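Long-range contacts in gala protein type 1, 3 or 4 (Legionella pneumophila subsp. pneumophila, PDB 4XA9), which is a leucine-rich-repeat protein that may bind small GTPases and activate their GTP hydrolysis, an assignment not firmly established: residues L34-L39 and K61-K66; N148-E153 and L167-C172; C172-I177 and L191-N196. All coordinates share one frame; numbering follows the deposited sequence. Where two conformers were deposited one is given.

Contact 1: L34-L39 and K61-K66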
ATOM      1  N   LEU A  34     -19.142  -8.922 -22.059  1.00 20.95           N
ATOM      2  CA  LEU A  34     -18.125  -9.268 -23.055  1.00 18.82           C
ATOM      3  C   LEU A  34     -16.987 -10.050 -22.411  1.00 17.38           C
ATOM      4  O   LEU A  34     -16.533 -11.061 -22.948  1.00 17.59           O
ATOM      5  CB  LEU A  34     -17.578  -8.015 -23.743  1.00 17.89           C
ATOM      6  CG  LEU A  34     -16.436  -8.243 -24.738  1.00 19.71           C
ATOM      7  CD1 LEU A  34     -16.871  -9.176 -25.860  1.00 21.07           C
ATOM      8  CD2 LEU A  34     -15.969  -6.917 -25.309  1.00 20.35           C
ATOM      9  N   LEU A  35     -16.525  -9.569 -21.263  1.00 17.92           N
ATOM     10  CA  LEU A  35     -15.509 -10.273 -20.488  1.00 18.74           C
ATOM     11  C   LEU A  35     -15.868 -11.748 -20.257  1.00 21.63           C
ATOM     12  O   LEU A  35     -15.067 -12.644 -20.540  1.00 19.54           O
ATOM     13  CB  LEU A  35     -15.307  -9.577 -19.143  1.00 19.83           C
ATOM     14  CG  LEU A  35     -14.454 -10.343 -18.137  1.00 21.49           C
ATOM     15  CD1 LEU A  35     -13.017 -10.430 -18.645  1.00 17.05           C
ATOM     16  CD2 LEU A  35     -14.520  -9.686 -16.766  1.00 22.02           C
ATOM     17  N   CYS A  36     -17.074 -11.996 -19.746  1.00 17.72           N
ATOM     18  CA  CYS A  36     -17.497 -13.360 -19.434  1.00 20.67           C
ATOM     19  C   CYS A  36     -17.612 -14.219 -20.683  1.00 23.49           C
ATOM     20  O   CYS A  36     -17.345 -15.420 -20.647  1.00 20.13           O
ATOM     21  CB  CYS A  36     -18.828 -13.354 -18.683  1.00 19.48           C
ATOM     22  SG  CYS A  36     -18.707 -12.631 -17.030  1.00 24.46           S
ATOM     23  N   GLU A  37     -18.014 -13.601 -21.788  1.00 22.44           N
ATOM     24  CA  GLU A  37     -18.088 -14.306 -23.055  1.00 24.38           C
ATOM     25  C   GLU A  37     -16.713 -14.803 -23.462  1.00 20.56           C
ATOM     26  O   GLU A  37     -16.547 -15.954 -23.868  1.00 21.36           O
ATOM     27  CB  GLU A  37     -18.661 -13.400 -24.143  1.00 28.01           C
ATOM     28  CG  GLU A  37     -19.925 -13.930 -24.739  1.00 30.89           C
ATOM     29  CD  GLU A  37     -20.306 -13.227 -26.021  1.00 29.74           C
ATOM     30  OE1 GLU A  37     -19.929 -12.045 -26.199  1.00 27.43           O
ATOM     31  OE2 GLU A  37     -20.974 -13.876 -26.853  1.00 29.98           O
ATOM     32  N   PHE A  38     -15.721 -13.927 -23.347  1.00 19.83           N
ATOM     33  CA  PHE A  38     -14.353 -14.288 -23.680  1.00 18.96           C
ATOM     34  C   PHE A  38     -13.838 -15.400 -22.766  1.00 21.71           C
ATOM     35  O   PHE A  38     -13.167 -16.327 -23.227  1.00 22.95           O
ATOM     36  CB  PHE A  38     -13.446 -13.058 -23.596  1.00 17.30           C
ATOM     37  CG  PHE A  38     -12.029 -13.314 -24.019  1.00 19.11           C
ATOM     38  CD1 PHE A  38     -11.668 -13.248 -25.361  1.00 20.43           C
ATOM     39  CD2 PHE A  38     -11.051 -13.599 -23.080  1.00 18.81           C
ATOM     40  CE1 PHE A  38     -10.367 -13.475 -25.756  1.00 21.48           C
ATOM     41  CE2 PHE A  38      -9.749 -13.830 -23.467  1.00 20.46           C
ATOM     42  CZ  PHE A  38      -9.404 -13.767 -24.811  1.00 20.73           C
ATOM     43  N   LEU A  39     -14.154 -15.310 -21.477  1.00 18.76           N
ATOM     44  CA  LEU A  39     -13.715 -16.322 -20.512  1.00 19.05           C
ATOM     45  C   LEU A  39     -14.387 -17.667 -20.776  1.00 22.72           C
ATOM     46  O   LEU A  39     -13.762 -18.712 -20.626  1.00 19.66           O
ATOM     47  CB  LEU A  39     -13.996 -15.864 -19.081  1.00 15.50           C
ATOM     48  CG  LEU A  39     -13.152 -14.678 -18.594  1.00 16.96           C
ATOM     49  CD1 LEU A  39     -13.703 -14.141 -17.283  1.00 16.51           C
ATOM     50  CD2 LEU A  39     -11.689 -15.075 -18.432  1.00 16.83           C
ATOM     51  N   LYS A  61     -22.722  -8.744 -10.165  1.00 22.28           N
ATOM     52  CA  LYS A  61     -23.915  -9.545 -10.474  1.00 25.47           C
ATOM     53  C   LYS A  61     -23.847 -10.153 -11.869  1.00 24.35           C
ATOM     54  O   LYS A  61     -24.400 -11.225 -12.115  1.00 21.89           O
ATOM     55  CB  LYS A  61     -25.190  -8.705 -10.349  1.00 27.77           C
ATOM     56  CG  LYS A  61     -25.573  -8.370  -8.917  1.00 32.86           C
ATOM     57  CD  LYS A  61     -26.910  -7.652  -8.857  1.00 38.10           C
ATOM     58  CE  LYS A  61     -27.337  -7.412  -7.415  1.00 42.82           C
ATOM     59  NZ  LYS A  61     -28.653  -6.718  -7.341  1.00 45.12           N
ATOM     60  N   LEU A  62     -23.172  -9.453 -12.778  1.00 19.94           N
ATOM     61  CA  LEU A  62     -23.034  -9.907 -14.157  1.00 18.39           C
ATOM     62  C   LEU A  62     -21.895 -10.893 -14.304  1.00 19.53           C
ATOM     63  O   LEU A  62     -21.773 -11.566 -15.325  1.00 19.26           O
ATOM     64  CB  LEU A  62     -22.813  -8.712 -15.087  1.00 20.39           C
ATOM     65  CG  LEU A  62     -24.010  -7.762 -15.144  1.00 25.01           C
ATOM     66  CD1 LEU A  62     -23.716  -6.549 -16.006  1.00 26.99           C
ATOM     67  CD2 LEU A  62     -25.224  -8.515 -15.673  1.00 27.01           C
ATOM     68  N   PHE A  63     -21.051 -10.976 -13.282  1.00 18.52           N
ATOM     69  CA  PHE A  63     -19.881 -11.833 -13.359  1.00 18.25           C
ATOM     70  C   PHE A  63     -20.067 -13.167 -12.649  1.00 19.47           C
ATOM     71  O   PHE A  63     -19.605 -14.204 -13.125  1.00 20.60           O
ATOM     72  CB  PHE A  63     -18.661 -11.124 -12.770  1.00 19.02           C
ATOM     73  CG  PHE A  63     -17.442 -11.988 -12.718  1.00 18.83           C
ATOM     74  CD1 PHE A  63     -16.663 -12.166 -13.851  1.00 20.22           C
ATOM     75  CD2 PHE A  63     -17.078 -12.631 -11.547  1.00 21.05           C
ATOM     76  CE1 PHE A  63     -15.544 -12.966 -13.820  1.00 25.67           C
ATOM     77  CE2 PHE A  63     -15.956 -13.440 -11.505  1.00 25.27           C
ATOM     78  CZ  PHE A  63     -15.188 -13.610 -12.643  1.00 26.72           C
ATOM     79  N   VAL A  64     -20.726 -13.131 -11.498  1.00 20.79           N
ATOM     80  CA  VAL A  64     -20.751 -14.283 -10.598  1.00 18.67           C
ATOM     81  C   VAL A  64     -21.412 -15.514 -11.215  1.00 18.56           C
ATOM     82  O   VAL A  64     -22.478 -15.423 -11.841  1.00 16.83           O
ATOM     83  CB  VAL A  64     -21.440 -13.905  -9.276  1.00 22.99           C
ATOM     84  CG1 VAL A  64     -21.800 -15.143  -8.469  1.00 25.20           C
ATOM     85  CG2 VAL A  64     -20.509 -12.996  -8.464  1.00 24.31           C
ATOM     86  N   ASN A  65     -20.738 -16.657 -11.061  1.00 18.04           N
ATOM     87  CA  ASN A  65     -21.204 -17.949 -11.566  1.00 21.00           C
ATOM     88  C   ASN A  65     -21.384 -17.982 -13.085  1.00 24.57           C
ATOM     89  O   ASN A  65     -22.189 -18.754 -13.606  1.00 23.80           O
ATOM     90  CB  ASN A  65     -22.507 -18.343 -10.861  1.00 20.13           C
ATOM     91  CG  ASN A  65     -22.282 -18.706  -9.403  1.00 19.91           C
ATOM     92  OD1 ASN A  65     -21.320 -19.399  -9.076  1.00 18.57           O
ATOM     93  ND2 ASN A  65     -23.144 -18.209  -8.519  1.00 17.47           N
ATOM     94  N   LYS A  66     -20.616 -17.154 -13.789  1.00 24.12           N
ATOM     95  CA  LYS A  66     -20.608 -17.153 -15.251  1.00 26.81           C
ATOM     96  C   LYS A  66     -19.454 -17.987 -15.789  1.00 22.96           C
ATOM     97  O   LYS A  66     -19.521 -18.513 -16.894  1.00 19.31           O
ATOM     98  CB  LYS A  66     -20.493 -15.724 -15.796  1.00 28.49           C
ATOM     99  CG  LYS A  66     -21.727 -14.876 -15.604  1.00 30.19           C
ATOM    100  CD  LYS A  66     -22.716 -15.119 -16.729  1.00 32.34           C
ATOM    101  CE  LYS A  66     -24.034 -14.398 -16.481  1.00 34.39           C
ATOM    102  NZ  LYS A  66     -23.875 -12.922 -16.441  1.00 34.08           N
TER
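Cys-36 is the main bump of this interface: its sulfur projects from helix 32-41 into a hollow lined by Leu-62, Phe-63 and Lys-66. SG lies 3.7 Å from Leu-62 O, 3.8 Å from Phe-63 CD1 and 3.8 Å from Lys-66 CB, so one small side chain meets a carbonyl, an aromatic ring and an aliphatic stem together. With chi1 of -67°, the sulfur stands beside its own backbone N, pointing at the hollow. Its contact with the ring is a sulfur-aromatic one, oblique, with SG 5.0 Å from the Phe-63 ring centroid. Around this knob, neighbouring helices of the leucine-rich-repeat solenoid, 32-41 and 57-63, lie side by side, and the type II turn from Phe-63 to Lys-66 brings these two residues, its first and last, to the sulfur. Leucines flank the same ring: Leu-39 reaches its edge, CD1 being 4.1 Å from Phe-63 CE1, and the two side chains cross at about a right angle, while Leu-35 CD2 touches more loosely and obliquely. Phe-63 and Leu-39 also pack on Leu-48 of strand 47-49, and both leucines on Leu-20 of strand 19-21. On the outer side, Lys-66 lays CB and CG against the sulfur, then bends at chi2 (-85°) and curls back over its own segment. There NZ gives a hydrogen bond of 2.7 Å to Leu-62 O, from above the carbonyl plane.

Contact 2: N148-E153 and L167-C172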
ATOM      1  N   ASN A 148      -7.108  -1.778   7.938  1.00 17.58           N
ATOM      2  CA  ASN A 148      -8.442  -1.848   8.531  1.00 21.05           C
ATOM      3  C   ASN A 148      -8.334  -1.696  10.045  1.00 24.61           C
ATOM      4  O   ASN A 148      -7.557  -2.404  10.684  1.00 22.55           O
ATOM      5  CB  ASN A 148      -9.145  -3.172   8.204  1.00 18.24           C
ATOM      6  CG  ASN A 148      -9.497  -3.306   6.732  1.00 20.95           C
ATOM      7  OD1 ASN A 148     -10.461  -2.705   6.253  1.00 19.52           O
ATOM      8  ND2 ASN A 148      -8.729  -4.118   6.012  1.00 19.12           N
ATOM      9  N   SER A 149      -9.107  -0.786  10.624  1.00 24.23           N
ATOM     10  CA  SER A 149      -9.045  -0.582  12.073  1.00 24.40           C
ATOM     11  C   SER A 149      -9.717  -1.737  12.811  1.00 25.18           C
ATOM     12  O   SER A 149     -10.851  -1.617  13.279  1.00 25.50           O
ATOM     13  CB  SER A 149      -9.693   0.750  12.459  1.00 24.18           C
ATOM     14  OG  SER A 149      -9.546   1.000  13.850  1.00 25.33           O
ATOM     15  N   LEU A 150      -9.010  -2.859  12.905  1.00 24.48           N
ATOM     16  CA  LEU A 150      -9.545  -4.055  13.546  1.00 21.40           C
ATOM     17  C   LEU A 150      -9.556  -3.904  15.058  1.00 24.97           C
ATOM     18  O   LEU A 150     -10.399  -4.486  15.736  1.00 23.89           O
ATOM     19  CB  LEU A 150      -8.722  -5.291  13.174  1.00 19.18           C
ATOM     20  CG  LEU A 150      -8.507  -5.616  11.696  1.00 18.78           C
ATOM     21  CD1 LEU A 150      -7.609  -6.834  11.567  1.00 19.12           C
ATOM     22  CD2 LEU A 150      -9.842  -5.844  10.996  1.00 19.87           C
ATOM     23  N   GLU A 151      -8.592  -3.139  15.572  1.00 23.77           N
ATOM     24  CA  GLU A 151      -8.384  -2.986  17.011  1.00 27.70           C
ATOM     25  C   GLU A 151      -8.088  -4.324  17.700  1.00 24.70           C
ATOM     26  O   GLU A 151      -8.081  -5.377  17.066  1.00 24.24           O
ATOM     27  CB  GLU A 151      -9.598  -2.298  17.652  1.00 31.59           C
ATOM     28  CG  GLU A 151      -9.777  -0.853  17.202  1.00 32.15           C
ATOM     29  CD  GLU A 151     -10.986  -0.170  17.827  1.00 35.75           C
ATOM     30  OE1 GLU A 151     -12.090  -0.761  17.824  1.00 36.90           O
ATOM     31  OE2 GLU A 151     -10.826   0.965  18.325  1.00 37.29           O
ATOM     32  N   ASP A 152      -7.819  -4.270  19.001  1.00 24.62           N
ATOM     33  CA  ASP A 152      -7.491  -5.464  19.772  1.00 26.42           C
ATOM     34  C   ASP A 152      -8.640  -6.465  19.783  1.00 28.89           C
ATOM     35  O   ASP A 152      -8.431  -7.660  19.574  1.00 31.75           O
ATOM     36  CB  ASP A 152      -7.120  -5.081  21.208  1.00 29.17           C
ATOM     37  CG  ASP A 152      -5.798  -4.346  21.286  1.00 31.56           C
ATOM     38  OD1 ASP A 152      -4.842  -4.771  20.605  1.00 30.28           O
ATOM     39  OD2 ASP A 152      -5.719  -3.335  22.011  1.00 33.98           O
ATOM     40  N   GLU A 153      -9.850  -5.972  20.027  1.00 29.67           N
ATOM     41  CA  GLU A 153     -11.041  -6.819  20.042  1.00 31.02           C
ATOM     42  C   GLU A 153     -11.154  -7.618  18.741  1.00 29.21           C
ATOM     43  O   GLU A 153     -11.461  -8.814  18.748  1.00 26.35           O
ATOM     44  CB  GLU A 153     -12.289  -5.965  20.264  1.00 36.02           C
ATOM     45  CG  GLU A 153     -13.589  -6.746  20.267  1.00 44.73           C
ATOM     46  CD  GLU A 153     -14.789  -5.884  20.617  1.00 52.02           C
ATOM     47  OE1 GLU A 153     -14.639  -4.958  21.446  1.00 54.83           O
ATOM     48  OE2 GLU A 153     -15.879  -6.125  20.058  1.00 54.57           O
ATOM     49  N   LEU A 167      -2.045 -14.759   8.677  1.00 19.99           N
ATOM     50  CA  LEU A 167      -2.771 -13.535   8.963  1.00 20.68           C
ATOM     51  C   LEU A 167      -1.877 -12.306   8.748  1.00 21.75           C
ATOM     52  O   LEU A 167      -0.811 -12.181   9.348  1.00 20.91           O
ATOM     53  CB  LEU A 167      -3.318 -13.572  10.398  1.00 18.74           C
ATOM     54  CG  LEU A 167      -4.089 -12.343  10.866  1.00 23.45           C
ATOM     55  CD1 LEU A 167      -5.275 -12.085   9.952  1.00 20.53           C
ATOM     56  CD2 LEU A 167      -4.549 -12.510  12.309  1.00 27.61           C
ATOM     57  N   ILE A 168      -2.319 -11.413   7.871  1.00 20.49           N
ATOM     58  CA  ILE A 168      -1.637 -10.150   7.612  1.00 19.44           C
ATOM     59  C   ILE A 168      -2.544  -9.049   8.123  1.00 20.37           C
ATOM     60  O   ILE A 168      -3.673  -8.901   7.646  1.00 20.16           O
ATOM     61  CB  ILE A 168      -1.350  -9.924   6.096  1.00 22.10           C
ATOM     62  CG1 ILE A 168      -1.039 -11.243   5.390  1.00 29.82           C
ATOM     63  CG2 ILE A 168      -0.235  -8.896   5.874  1.00 17.94           C
ATOM     64  CD1 ILE A 168       0.259 -11.826   5.773  1.00 32.77           C
ATOM     65  N   ALA A 169      -2.066  -8.279   9.094  1.00 17.10           N
ATOM     66  CA  ALA A 169      -2.893  -7.245   9.698  1.00 19.21           C
ATOM     67  C   ALA A 169      -2.049  -6.051  10.136  1.00 20.02           C
ATOM     68  O   ALA A 169      -2.026  -5.692  11.316  1.00 16.97           O
ATOM     69  CB  ALA A 169      -3.673  -7.818  10.879  1.00 15.55           C
ATOM     70  N   SER A 170      -1.363  -5.437   9.175  1.00 17.87           N
ATOM     71  CA  SER A 170      -0.525  -4.275   9.452  1.00 19.91           C
ATOM     72  C   SER A 170      -1.347  -2.993   9.373  1.00 19.25           C
ATOM     73  O   SER A 170      -2.252  -2.893   8.550  1.00 18.84           O
ATOM     74  CB  SER A 170       0.655  -4.204   8.473  1.00 21.06           C
ATOM     75  OG  SER A 170       1.523  -5.320   8.611  1.00 20.77           O
ATOM     76  N   ALA A 171      -1.011  -2.018  10.216  1.00 18.23           N
ATOM     77  CA  ALA A 171      -1.764  -0.765  10.313  1.00 19.54           C
ATOM     78  C   ALA A 171      -3.226  -1.043  10.636  1.00 21.67           C
ATOM     79  O   ALA A 171      -4.129  -0.585   9.929  1.00 21.66           O
ATOM     80  CB  ALA A 171      -1.641   0.048   9.023  1.00 16.78           C
ATOM     81  N   CYS A 172      -3.455  -1.803  11.704  1.00 19.60           N
ATOM     82  CA  CYS A 172      -4.805  -2.207  12.078  1.00 20.12           C
ATOM     83  C   CYS A 172      -5.181  -1.798  13.500  1.00 19.77           C
ATOM     84  O   CYS A 172      -6.128  -2.345  14.073  1.00 21.56           O
ATOM     85  CB  CYS A 172      -4.967  -3.724  11.919  1.00 17.62           C
ATOM     86  SG  CYS A 172      -4.976  -4.312  10.190  1.00 23.59           S
TER
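Cys-172 packs closely on a backbone carbonyl: its CA lies 3.1 Å from Asn-148 O in a CA-H...O contact, and its SG stands only 3.2 Å from that same oxygen. The chi1 of -70° turns the sulfur to the side of its own backbone N, from where it faces both this carbonyl and Leu-150. Asn-148 O also accepts a weak hydrogen bond from Leu-150 N, closing the inverse gamma turn centred on Ser-149. The firmer polar tie comes next along the chain: Glu-151 N donates to Cys-172 O over 3.0 Å, with 151° at the hydrogen. Leu-150 fills the interior side of the bend. Its CD1 packs 3.9 Å from Cys-172 SG and 4.1 Å from Ala-169 CB, so the cysteine and alanine share one leucine methyl, and Val-155 and Leu-158 of helix 151-159 lie against the same side chain. The amide of Asn-148 is used outside the contact: OD1 accepts from Asn-125 N and Ile-127 N, and ND2 bonds Ala-122 O and Leu-145 O. Ser-149 OG pairs with Asp-173 OD2 and also bonds to a chain of another protein, which packs against Ser-170 and Ala-171 as well. The arrangement belongs to the leucine-rich repeat, in whose LxxLxLxxN/CxL consensus Asn-148 and Cys-172 occupy the same N/C position on successive turns of the solenoid.

Contact 3: C172-I177 and L191-N196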
ATOM      1  N   CYS A 172      -3.455  -1.803  11.704  1.00 19.60           N
ATOM      2  CA  CYS A 172      -4.805  -2.207  12.078  1.00 20.12           C
ATOM      3  C   CYS A 172      -5.181  -1.798  13.500  1.00 19.77           C
ATOM      4  O   CYS A 172      -6.128  -2.345  14.073  1.00 21.56           O
ATOM      5  CB  CYS A 172      -4.967  -3.724  11.919  1.00 17.62           C
ATOM      6  SG  CYS A 172      -4.976  -4.312  10.190  1.00 23.59           S
ATOM      7  N   ASP A 173      -4.444  -0.839  14.054  1.00 17.96           N
ATOM      8  CA  ASP A 173      -4.671  -0.349  15.418  1.00 20.67           C
ATOM      9  C   ASP A 173      -4.593  -1.464  16.464  1.00 21.46           C
ATOM     10  O   ASP A 173      -5.387  -1.508  17.405  1.00 20.53           O
ATOM     11  CB  ASP A 173      -6.023   0.373  15.513  1.00 24.74           C
ATOM     12  CG  ASP A 173      -6.035   1.691  14.754  1.00 31.76           C
ATOM     13  OD1 ASP A 173      -5.009   2.399  14.778  1.00 31.00           O
ATOM     14  OD2 ASP A 173      -7.062   2.014  14.120  1.00 34.88           O
ATOM     15  N   VAL A 174      -3.620  -2.354  16.300  1.00 22.14           N
ATOM     16  CA  VAL A 174      -3.401  -3.439  17.247  1.00 22.98           C
ATOM     17  C   VAL A 174      -2.380  -3.042  18.313  1.00 26.96           C
ATOM     18  O   VAL A 174      -1.292  -2.558  17.988  1.00 26.87           O
ATOM     19  CB  VAL A 174      -2.909  -4.715  16.531  1.00 22.65           C
ATOM     20  CG1 VAL A 174      -2.569  -5.798  17.538  1.00 25.55           C
ATOM     21  CG2 VAL A 174      -3.951  -5.206  15.545  1.00 20.06           C
ATOM     22  N   SER A 175      -2.724  -3.238  19.583  1.00 26.86           N
ATOM     23  CA  SER A 175      -1.761  -3.014  20.660  1.00 26.23           C
ATOM     24  C   SER A 175      -1.271  -4.347  21.217  1.00 23.63           C
ATOM     25  O   SER A 175      -1.552  -5.396  20.649  1.00 22.02           O
ATOM     26  CB  SER A 175      -2.376  -2.175  21.782  1.00 29.01           C
ATOM     27  OG  SER A 175      -3.340  -2.929  22.497  1.00 33.40           O
ATOM     28  N   ASP A 176      -0.557  -4.294  22.341  1.00 22.60           N
ATOM     29  CA  ASP A 176      -0.017  -5.492  22.980  1.00 21.40           C
ATOM     30  C   ASP A 176      -1.105  -6.481  23.359  1.00 21.84           C
ATOM     31  O   ASP A 176      -0.894  -7.689  23.300  1.00 23.68           O
ATOM     32  CB  ASP A 176       0.795  -5.123  24.225  1.00 23.22           C
ATOM     33  CG  ASP A 176       2.125  -4.476  23.886  1.00 29.10           C
ATOM     34  OD1 ASP A 176       2.788  -4.949  22.942  1.00 28.75           O
ATOM     35  OD2 ASP A 176       2.510  -3.499  24.567  1.00 29.63           O
ATOM     36  N   ILE A 177      -2.266  -5.962  23.747  1.00 25.89           N
ATOM     37  CA  ILE A 177      -3.408  -6.790  24.121  1.00 29.73           C
ATOM     38  C   ILE A 177      -3.799  -7.760  23.009  1.00 30.61           C
ATOM     39  O   ILE A 177      -4.007  -8.954  23.245  1.00 27.60           O
ATOM     40  CB  ILE A 177      -4.636  -5.927  24.463  1.00 32.52           C
ATOM     41  CG1 ILE A 177      -4.285  -4.898  25.539  1.00 34.00           C
ATOM     42  CG2 ILE A 177      -5.807  -6.802  24.889  1.00 36.05           C
ATOM     43  CD1 ILE A 177      -3.791  -5.508  26.821  1.00 36.42           C
ATOM     44  N   LEU A 191       2.559 -14.542  10.530  1.00 18.62           N
ATOM     45  CA  LEU A 191       1.823 -13.437  11.126  1.00 19.96           C
ATOM     46  C   LEU A 191       2.551 -12.128  10.854  1.00 19.90           C
ATOM     47  O   LEU A 191       3.746 -11.996  11.115  1.00 16.19           O
ATOM     48  CB  LEU A 191       1.639 -13.663  12.632  1.00 18.71           C
ATOM     49  CG  LEU A 191       0.924 -12.606  13.483  1.00 17.89           C
ATOM     50  CD1 LEU A 191      -0.503 -12.366  13.002  1.00 16.61           C
ATOM     51  CD2 LEU A 191       0.935 -13.039  14.947  1.00 14.46           C
ATOM     52  N   ILE A 192       1.828 -11.168  10.298  1.00 20.81           N
ATOM     53  CA  ILE A 192       2.403  -9.868  10.000  1.00 18.88           C
ATOM     54  C   ILE A 192       1.590  -8.795  10.703  1.00 19.46           C
ATOM     55  O   ILE A 192       0.386  -8.666  10.461  1.00 20.75           O
ATOM     56  CB  ILE A 192       2.446  -9.608   8.485  1.00 19.86           C
ATOM     57  CG1 ILE A 192       3.353 -10.645   7.807  1.00 18.91           C
ATOM     58  CG2 ILE A 192       2.913  -8.177   8.196  1.00 17.88           C
ATOM     59  CD1 ILE A 192       3.530 -10.447   6.295  1.00 21.97           C
ATOM     60  N   LEU A 193       2.255  -8.046  11.579  1.00 16.04           N
ATOM     61  CA  LEU A 193       1.611  -7.019  12.389  1.00 18.08           C
ATOM     62  C   LEU A 193       2.424  -5.735  12.404  1.00 20.66           C
ATOM     63  O   LEU A 193       2.703  -5.178  13.470  1.00 21.37           O
ATOM     64  CB  LEU A 193       1.404  -7.509  13.828  1.00 17.14           C
ATOM     65  CG  LEU A 193       0.367  -8.618  14.041  1.00 20.36           C
ATOM     66  CD1 LEU A 193       0.456  -9.181  15.453  1.00 22.15           C
ATOM     67  CD2 LEU A 193      -1.039  -8.093  13.762  1.00 18.32           C
ATOM     68  N   GLY A 194       2.799  -5.259  11.247  1.00 19.61           N
ATOM     69  CA  GLY A 194       3.540  -4.050  11.111  1.00 18.51           C
ATOM     70  C   GLY A 194       2.717  -2.792  11.330  1.00 19.53           C
ATOM     71  O   GLY A 194       1.538  -2.811  11.207  1.00 18.50           O
ATOM     72  N   LYS A 195       3.445  -1.759  11.697  1.00 18.52           N
ATOM     73  CA  LYS A 195       2.754  -0.404  11.756  0.53 22.59           C
ATOM     74  C   LYS A 195       1.591  -0.347  12.781  1.00 18.73           C
ATOM     75  O   LYS A 195       0.502   0.154  12.480  1.00 22.10           O
ATOM     76  CB  LYS A 195       2.356   0.090  10.438  0.53 25.28           C
ATOM     77  CG  LYS A 195       2.294   1.565  10.216  0.53 28.12           C
ATOM     78  CD  LYS A 195       3.641   2.188  10.112  0.53 32.53           C
ATOM     79  CE  LYS A 195       3.525   3.625   9.694  0.53 35.52           C
ATOM     80  NZ  LYS A 195       3.924   3.744   8.275  0.53 35.42           N
ATOM     81  N   ASN A 196       1.702  -0.995  13.918  1.00 19.01           N
ATOM     82  CA  ASN A 196       0.682  -1.028  14.927  1.00 20.21           C
ATOM     83  C   ASN A 196       1.252  -0.349  16.201  1.00 25.45           C
ATOM     84  O   ASN A 196       2.080   0.451  16.103  1.00 24.33           O
ATOM     85  CB  ASN A 196       0.204  -2.441  15.186  1.00 19.16           C
ATOM     86  CG  ASN A 196      -0.784  -2.934  14.141  1.00 20.04           C
ATOM     87  OD1 ASN A 196      -1.714  -2.266  13.810  1.00 18.38           O
ATOM     88  ND2 ASN A 196      -0.529  -4.096  13.620  1.00 18.21           N
TER
HETATM   89  O   HOH W   1      -2.437   1.124  13.327  1.00 41.55           O
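Asn-196 OD1 accepts two backbone hydrogen bonds from the preceding turn, from Cys-172 N at 2.8 Å and Val-174 N at 3.1 Å. This is a rung of the asparagine ladder of leucine-rich repeats, a buried amide at the N/C position of LxxLxLxxN/CxL that ties successive coils together; the preceding turn has Cys-172 at this position. A chi1 of -79° sets CG of Asn-196 beside its own backbone N and turns the amide towards 172-174. The two donors approach differently: Cys-172 N is tilted only 16° from the carbonyl plane, whereas Val-174 N comes in well above it although its bond is almost straight (176° at the hydrogen). Asn-196 ND2 donates to Ala-169 O and, weakly, to Leu-193 O, so both ends of the amide are held and its rotation is fixed. A water accepts from Asp-173 N, 2.9 Å away; outside the contact, Asp-173 OD1 forms a salt bridge with a basic side chain of another protein chain. Val-174, packed also against Val-155 of helix 151-159, meets Leu-193 CD2 loosely through CG2 at 4.5 Å. It crosses Asn-196 obliquely, its CB resting over the amide face, 3.7 Å from Asn-196 CG.

All three contacts are largely buried, yet they lie at two places in the solenoid: contact 1 is near one end, its centre about 33 Å from that of contact 2 and 38 Å from that of contact 3. Contact 1 joins neighbouring helices by apolar packing around a sulfur, with no hydrogen bond between its segments. Contacts 2 and 3 each join the loops following two adjacent strands, 142-144 with 166-168 and 166-168 with 190-192; contact 2 uses a backbone-to-backbone bond, contact 3 a side-chain oxygen taking two backbone N-H groups. They share Cys-172 and are further linked by Ser-149 with Asp-173 and Asp-152 with Ser-175. Another protein chain reaches these two contacts but not contact 1.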